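PDB 3WKY: prophenoloxidase b from Marsupenaeus japonicus, which serves as the hemolymph precursor of a type 3 copper phenoloxidase, which probably hydroxylates monophenols and oxidises o-diphenols once activated. Local coordinates for residues Y16-S21 / P135-D140; F455-G460 / I471-K476. All coordinates share one frame; numbering follows the deposited sequence. Where two conformers were deposited one is given.

Contacts 1 and 2 are neighbours on the same side of the chain's centre, their own centres about 11 Å apart, and S459 joins them. Its OG probably bonds the O of T136 at 2.7 Å, while its O probably accepts from the N of L17 at 2.9 Å, so the turn that follows strand 445-456 touches both halves of contact 1. Packing adds to this: the CE2 of F455 lies 3.4 Å from the O of P135. Neither contact holds a residue of the Cu2-O2 pocket, but P135 rests on M193 and S197 of helix 193-205, which carries the pocket histidines H199 and H203. Contact 2 also bears a glycan, on N456.

Contact 1 of 2, residues Y16-S21 / P135-D140; sequences YLPYES and PTVLPD
The phenol oxygen of Y19 is gripped by several groups: it donates to D140 OD2 at 2.7 Å, accepts a hydrogen bond from the backbone N of G266, and has a weak one with R141 NH1. Y19 is the third residue of a type I beta turn, L17 to E20, closed by E20 N to L17 O at 3.0 Å. The turn lies in the loop between helices 9-12 and 22-29, and it meets the end of helix 134-137 and the 3-10 turn that follows, in the copper-containing domain. Ring and carboxylate approach from opposite directions with their planes 62° apart; OD2 sits at the ring's edge, and the hydroxyl reaches it from above the carboxylate plane. Tyrosine suits the place because the rigid ring carries a polar end across to the acid. P18 fits the second position of the turn, where its ring fixes phi near the value required. Its CB bond points toward the other segment, and CG lies 3.5 Å from V137 O, 3.9 Å from L138 CD2 and 4.3 Å from V137 CG1. L113 of helix 109-122 touches P18, V137 and L138, adding to this apolar patch. L138 crosses the Y19 side chain at about a right angle; CD1 takes the extended position (chi2 176°), which leaves CD2 as the branch that meets the ring, 3.9 Å from Y19 CE2.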
loop_
_atom_site.group_PDB
_atom_site.type_symbol
_atom_site.label_atom_id
_atom_site.label_comp_id
_atom_site.label_asym_id
_atom_site.label_seq_id
_atom_site.Cartn_x
_atom_site.Cartn_y
_atom_site.Cartn_z
ATOM N N TYR A 16 7.742 27.072 46.099
ATOM C CA TYR A 16 8.303 28.185 45.326
ATOM C C TYR A 16 9.703 27.936 44.751
ATOM O O TYR A 16 10.453 27.102 45.256
ATOM C CB TYR A 16 8.298 29.471 46.157
ATOM C CG TYR A 16 6.909 29.989 46.433
ATOM C CD1 TYR A 16 5.812 29.473 45.754
ATOM C CD2 TYR A 16 6.690 30.992 47.365
ATOM C CE1 TYR A 16 4.534 29.934 45.998
ATOM C CE2 TYR A 16 5.411 31.465 47.615
ATOM C CZ TYR A 16 4.337 30.927 46.927
ATOM O OH TYR A 16 3.060 31.383 47.163
ATOM N N LEU A 17 10.019 28.675 43.685
ATOM C CA LEU A 17 11.307 28.594 42.992
ATOM C C LEU A 17 11.839 27.161 42.870
ATOM O O LEU A 17 12.935 26.866 43.341
ATOM C CB LEU A 17 12.340 29.481 43.706
ATOM C CG LEU A 17 11.936 30.940 43.935
ATOM C CD1 LEU A 17 13.066 31.711 44.627
ATOM C CD2 LEU A 17 11.534 31.635 42.638
ATOM N N PRO A 18 11.054 26.259 42.243
ATOM C CA PRO A 18 11.411 24.835 42.267
ATOM C C PRO A 18 12.685 24.486 41.494
ATOM O O PRO A 18 13.239 23.407 41.718
ATOM C CB PRO A 18 10.181 24.153 41.635
ATOM C CG PRO A 18 9.540 25.213 40.802
ATOM C CD PRO A 18 9.780 26.506 41.537
ATOM N N TYR A 19 13.143 25.365 40.605
ATOM C CA TYR A 19 14.373 25.087 39.863
ATOM C C TYR A 19 15.606 25.673 40.547
ATOM O O TYR A 19 16.724 25.520 40.052
ATOM C CB TYR A 19 14.288 25.635 38.443
ATOM C CG TYR A 19 13.194 25.017 37.600
ATOM C CD1 TYR A 19 13.364 23.770 37.009
ATOM C CD2 TYR A 19 11.998 25.689 37.383
ATOM C CE1 TYR A 19 12.365 23.206 36.230
ATOM C CE2 TYR A 19 10.998 25.140 36.604
ATOM C CZ TYR A 19 11.188 23.898 36.028
ATOM O OH TYR A 19 10.188 23.357 35.250
ATOM N N GLU A 20 15.408 26.358 41.669
ATOM C CA GLU A 20 16.538 26.951 42.383
ATOM C C GLU A 20 16.941 26.071 43.553
ATOM O O GLU A 20 16.179 25.203 43.973
ATOM C CB GLU A 20 16.210 28.370 42.852
ATOM C CG GLU A 20 15.780 29.327 41.738
ATOM C CD GLU A 20 16.880 29.604 40.721
ATOM O OE1 GLU A 20 18.066 29.395 41.048
ATOM O OE2 GLU A 20 16.560 30.041 39.595
ATOM N N SER A 21 18.152 26.273 44.064
ATOM C CA SER A 21 18.617 25.509 45.215
ATOM C C SER A 21 17.808 25.872 46.452
ATOM O O SER A 21 17.162 26.920 46.500
ATOM C CB SER A 21 20.092 25.800 45.495
ATOM O OG SER A 21 20.249 27.125 45.970
ATOM N N PRO A 135 0.121 27.248 37.878
ATOM C CA PRO A 135 0.881 28.127 36.978
ATOM C C PRO A 135 1.795 29.132 37.682
ATOM O O PRO A 135 2.741 29.591 37.053
ATOM C CB PRO A 135 -0.211 28.864 36.196
ATOM C CG PRO A 135 -1.368 27.913 36.198
ATOM C CD PRO A 135 -1.322 27.267 37.564
ATOM N N THR A 136 1.526 29.471 38.942
ATOM C CA THR A 136 2.414 30.385 39.673
ATOM C C THR A 136 3.683 29.681 40.146
ATOM O O THR A 136 4.655 30.331 40.521
ATOM C CB THR A 136 1.712 31.009 40.901
ATOM O OG1 THR A 136 1.509 29.994 41.895
ATOM C CG2 THR A 136 0.382 31.614 40.495
ATOM N N VAL A 137 3.655 28.349 40.123
ATOM C CA VAL A 137 4.762 27.509 40.575
ATOM C C VAL A 137 5.589 26.995 39.390
ATOM O O VAL A 137 6.818 26.994 39.431
ATOM C CB VAL A 137 4.231 26.300 41.384
ATOM C CG1 VAL A 137 5.345 25.319 41.710
ATOM C CG2 VAL A 137 3.552 26.773 42.658
ATOM N N LEU A 138 4.906 26.557 38.332
ATOM C CA LEU A 138 5.585 26.058 37.130
ATOM C C LEU A 138 5.058 26.773 35.892
ATOM O O LEU A 138 4.431 26.148 35.037
ATOM C CB LEU A 138 5.367 24.544 36.971
ATOM C CG LEU A 138 6.062 23.577 37.928
ATOM C CD1 LEU A 138 5.639 22.134 37.663
ATOM C CD2 LEU A 138 7.579 23.703 37.827
ATOM N N PRO A 139 5.291 28.093 35.790
ATOM C CA PRO A 139 4.741 28.797 34.629
ATOM C C PRO A 139 5.249 28.257 33.286
ATOM O O PRO A 139 4.536 28.417 32.290
ATOM C CB PRO A 139 5.196 30.256 34.839
ATOM C CG PRO A 139 6.261 30.198 35.882
ATOM C CD PRO A 139 5.969 29.012 36.728
ATOM N N ASP A 140 6.423 27.628 33.268
ATOM C CA ASP A 140 6.989 27.090 32.025
ATOM C C ASP A 140 6.089 26.019 31.394
ATOM O O ASP A 140 6.207 25.745 30.195
ATOM C CB ASP A 140 8.386 26.501 32.260
ATOM C CG ASP A 140 8.357 25.260 33.147
ATOM O OD1 ASP A 140 8.073 24.151 32.640
ATOM O OD2 ASP A 140 8.617 25.380 34.362
HETATM O O HOH W 1 1.404 31.676 44.114
#

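Contact 2 of 2, residues F455-G460 / I471-K476; sequences FNSSSG and ITVHIK. With NAG (2-acetamido-2-deoxy-beta-D-glucopyranose), chain C; EDO (1,2-ethanediol), chain L.
The carbonyl oxygen of V473 takes two bonds from S457: N at 3.0 Å, almost straight on, and OG at 2.8 Å, from above the carbonyl plane. Serine suits the place because its OG, between the backbone N and carbonyl carbon (chi1 67°), can turn back to the same acceptor. In exchange V473 N donates to S458 OG at 3.0 Å, so a side chain continues the antiparallel ladder where strand 445-456 ends. Within strands 445-456 and 472-481, adjacent in the sheet of the hemocyanin Ig-like domain, F455 and I475 form a hydrogen-bonded pair, and N456 with H474 a non-hydrogen-bonded one. N456 makes an Asx turn, its OD1 accepting from S458 N at 3.0 Å, while its ND2 is bonded to C1 of an N-acetylglucosamine, as expected of an Asn-X-Ser site. On the other face F455 and I475 run side by side, and I475 CB lies over one face of the ring, 4.0 Å from CE1. With an alanine in place of F455, I475 is likely to lose that flat apolar cover, opening a gap beside CB. Across strand 472-481, strand 165-169 runs parallel, and E165 at its start hydrogen-bonds H474 NE2 through OE1; helix 145-160 packs against I471 and V473, through A155, A158 and I159 and through A151 respectively.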
loop_
_atom_site.group_PDB
_atom_site.type_symbol
_atom_site.label_atom_id
_atom_site.label_comp_id
_atom_site.label_asym_id
_atom_site.label_seq_id
_atom_site.Cartn_x
_atom_site.Cartn_y
_atom_site.Cartn_z
ATOM N N PHE A 455 -1.204 36.816 36.113
ATOM C CA PHE A 455 -0.668 36.270 37.358
ATOM C C PHE A 455 0.808 36.611 37.555
ATOM O O PHE A 455 1.513 36.962 36.604
ATOM C CB PHE A 455 -0.891 34.755 37.458
ATOM C CG PHE A 455 -0.093 33.948 36.473
ATOM C CD1 PHE A 455 -0.572 33.732 35.190
ATOM C CD2 PHE A 455 1.128 33.390 36.836
ATOM C CE1 PHE A 455 0.158 32.986 34.276
ATOM C CE2 PHE A 455 1.866 32.643 35.925
ATOM C CZ PHE A 455 1.372 32.442 34.642
ATOM N N ASN A 456 1.253 36.499 38.804
ATOM C CA ASN A 456 2.632 36.783 39.197
ATOM C C ASN A 456 3.490 35.519 39.041
ATOM O O ASN A 456 3.339 34.556 39.796
ATOM C CB ASN A 456 2.636 37.281 40.654
ATOM C CG ASN A 456 4.008 37.748 41.137
ATOM O OD1 ASN A 456 5.040 37.447 40.529
ATOM N ND2 ASN A 456 4.016 38.490 42.255
ATOM N N SER A 457 4.395 35.520 38.068
ATOM C CA SER A 457 5.191 34.325 37.791
ATOM C C SER A 457 6.453 34.231 38.640
ATOM O O SER A 457 7.145 33.215 38.614
ATOM C CB SER A 457 5.563 34.248 36.307
ATOM O OG SER A 457 6.446 35.291 35.928
ATOM N N SER A 458 6.735 35.276 39.412
ATOM C CA SER A 458 7.986 35.345 40.165
ATOM C C SER A 458 8.047 34.395 41.359
ATOM O O SER A 458 9.100 34.201 41.954
ATOM C CB SER A 458 8.280 36.787 40.577
ATOM O OG SER A 458 8.643 37.543 39.436
ATOM N N SER A 459 6.919 33.784 41.696
ATOM C CA SER A 459 6.923 32.725 42.690
ATOM C C SER A 459 7.508 31.456 42.085
ATOM O O SER A 459 7.954 30.565 42.806
ATOM C CB SER A 459 5.499 32.452 43.174
ATOM O OG SER A 459 4.595 32.508 42.081
ATOM N N GLY A 460 7.501 31.375 40.754
ATOM C CA GLY A 460 7.944 30.165 40.082
ATOM C C GLY A 460 9.318 30.264 39.440
ATOM O O GLY A 460 10.086 29.297 39.443
ATOM N N ILE A 471 12.547 42.451 41.200
ATOM C CA ILE A 471 11.861 42.318 39.919
ATOM C C ILE A 471 10.702 41.322 39.999
ATOM O O ILE A 471 10.829 40.244 40.585
ATOM C CB ILE A 471 12.854 41.929 38.791
ATOM C CG1 ILE A 471 12.143 41.847 37.438
ATOM C CG2 ILE A 471 13.556 40.620 39.114
ATOM C CD1 ILE A 471 11.457 43.137 37.021
ATOM N N THR A 472 9.561 41.724 39.449
ATOM C CA THR A 472 8.381 40.866 39.367
ATOM C C THR A 472 7.919 40.800 37.918
ATOM O O THR A 472 7.784 41.834 37.261
ATOM C CB THR A 472 7.221 41.411 40.227
ATOM O OG1 THR A 472 7.562 41.315 41.615
ATOM C CG2 THR A 472 5.934 40.620 39.972
ATOM N N VAL A 473 7.675 39.589 37.426
ATOM C CA VAL A 473 7.209 39.427 36.059
ATOM C C VAL A 473 5.774 38.943 36.083
ATOM O O VAL A 473 5.480 37.850 36.580
ATOM C CB VAL A 473 8.084 38.439 35.268
ATOM C CG1 VAL A 473 7.495 38.201 33.886
ATOM C CG2 VAL A 473 9.506 38.975 35.152
ATOM N N HIS A 474 4.880 39.779 35.571
ATOM C CA HIS A 474 3.478 39.412 35.449
ATOM C C HIS A 474 3.262 38.824 34.062
ATOM O O HIS A 474 3.870 39.282 33.086
ATOM C CB HIS A 474 2.583 40.635 35.652
ATOM C CG HIS A 474 2.681 41.233 37.021
ATOM N ND1 HIS A 474 2.114 40.643 38.131
ATOM C CD2 HIS A 474 3.275 42.369 37.460
ATOM C CE1 HIS A 474 2.359 41.387 39.196
ATOM N NE2 HIS A 474 3.060 42.440 38.815
ATOM N N ILE A 475 2.408 37.805 33.977
ATOM C CA ILE A 475 2.098 37.190 32.690
ATOM C C ILE A 475 0.605 37.282 32.428
ATOM O O ILE A 475 -0.207 36.821 33.235
ATOM C CB ILE A 475 2.556 35.725 32.624
ATOM C CG1 ILE A 475 4.077 35.645 32.791
ATOM C CG2 ILE A 475 2.121 35.090 31.295
ATOM C CD1 ILE A 475 4.623 34.231 32.894
ATOM N N LYS A 476 0.258 37.872 31.290
ATOM C CA LYS A 476 -1.129 38.156 30.960
ATOM C C LYS A 476 -1.535 37.393 29.709
ATOM O O LYS A 476 -0.759 37.284 28.761
ATOM C CB LYS A 476 -1.302 39.658 30.746
ATOM C CG LYS A 476 -2.651 40.072 30.174
ATOM C CD LYS A 476 -2.749 41.589 30.068
ATOM C CE LYS A 476 -3.830 41.992 29.087
ATOM N NZ LYS A 476 -4.143 43.443 29.183
HETATM C C1 NAG C . 5.279 38.411 42.970
HETATM C C2 NAG C . 5.178 39.492 44.050
HETATM C C3 NAG C . 6.414 39.477 44.931
HETATM C C4 NAG C . 6.647 38.098 45.536
HETATM C C5 NAG C . 6.440 36.932 44.563
HETATM C C6 NAG C . 5.946 35.734 45.371
HETATM C C7 NAG C . 3.969 41.573 43.542
HETATM C C8 NAG C . 3.984 42.827 42.718
HETATM N N2 NAG C . 5.059 40.810 43.457
HETATM O O3 NAG C . 6.249 40.435 45.958
HETATM O O4 NAG C . 7.973 38.045 46.021
HETATM O O5 NAG C . 5.462 37.139 43.556
HETATM O O6 NAG C . 6.963 34.782 45.563
HETATM O O7 NAG C . 2.995 41.291 44.237
HETATM C C1 EDO L . 11.554 35.825 41.350
HETATM O O1 EDO L . 11.463 36.911 40.402
HETATM C C2 EDO L . 11.449 36.279 42.804
HETATM O O2 EDO L . 12.664 36.935 43.188
#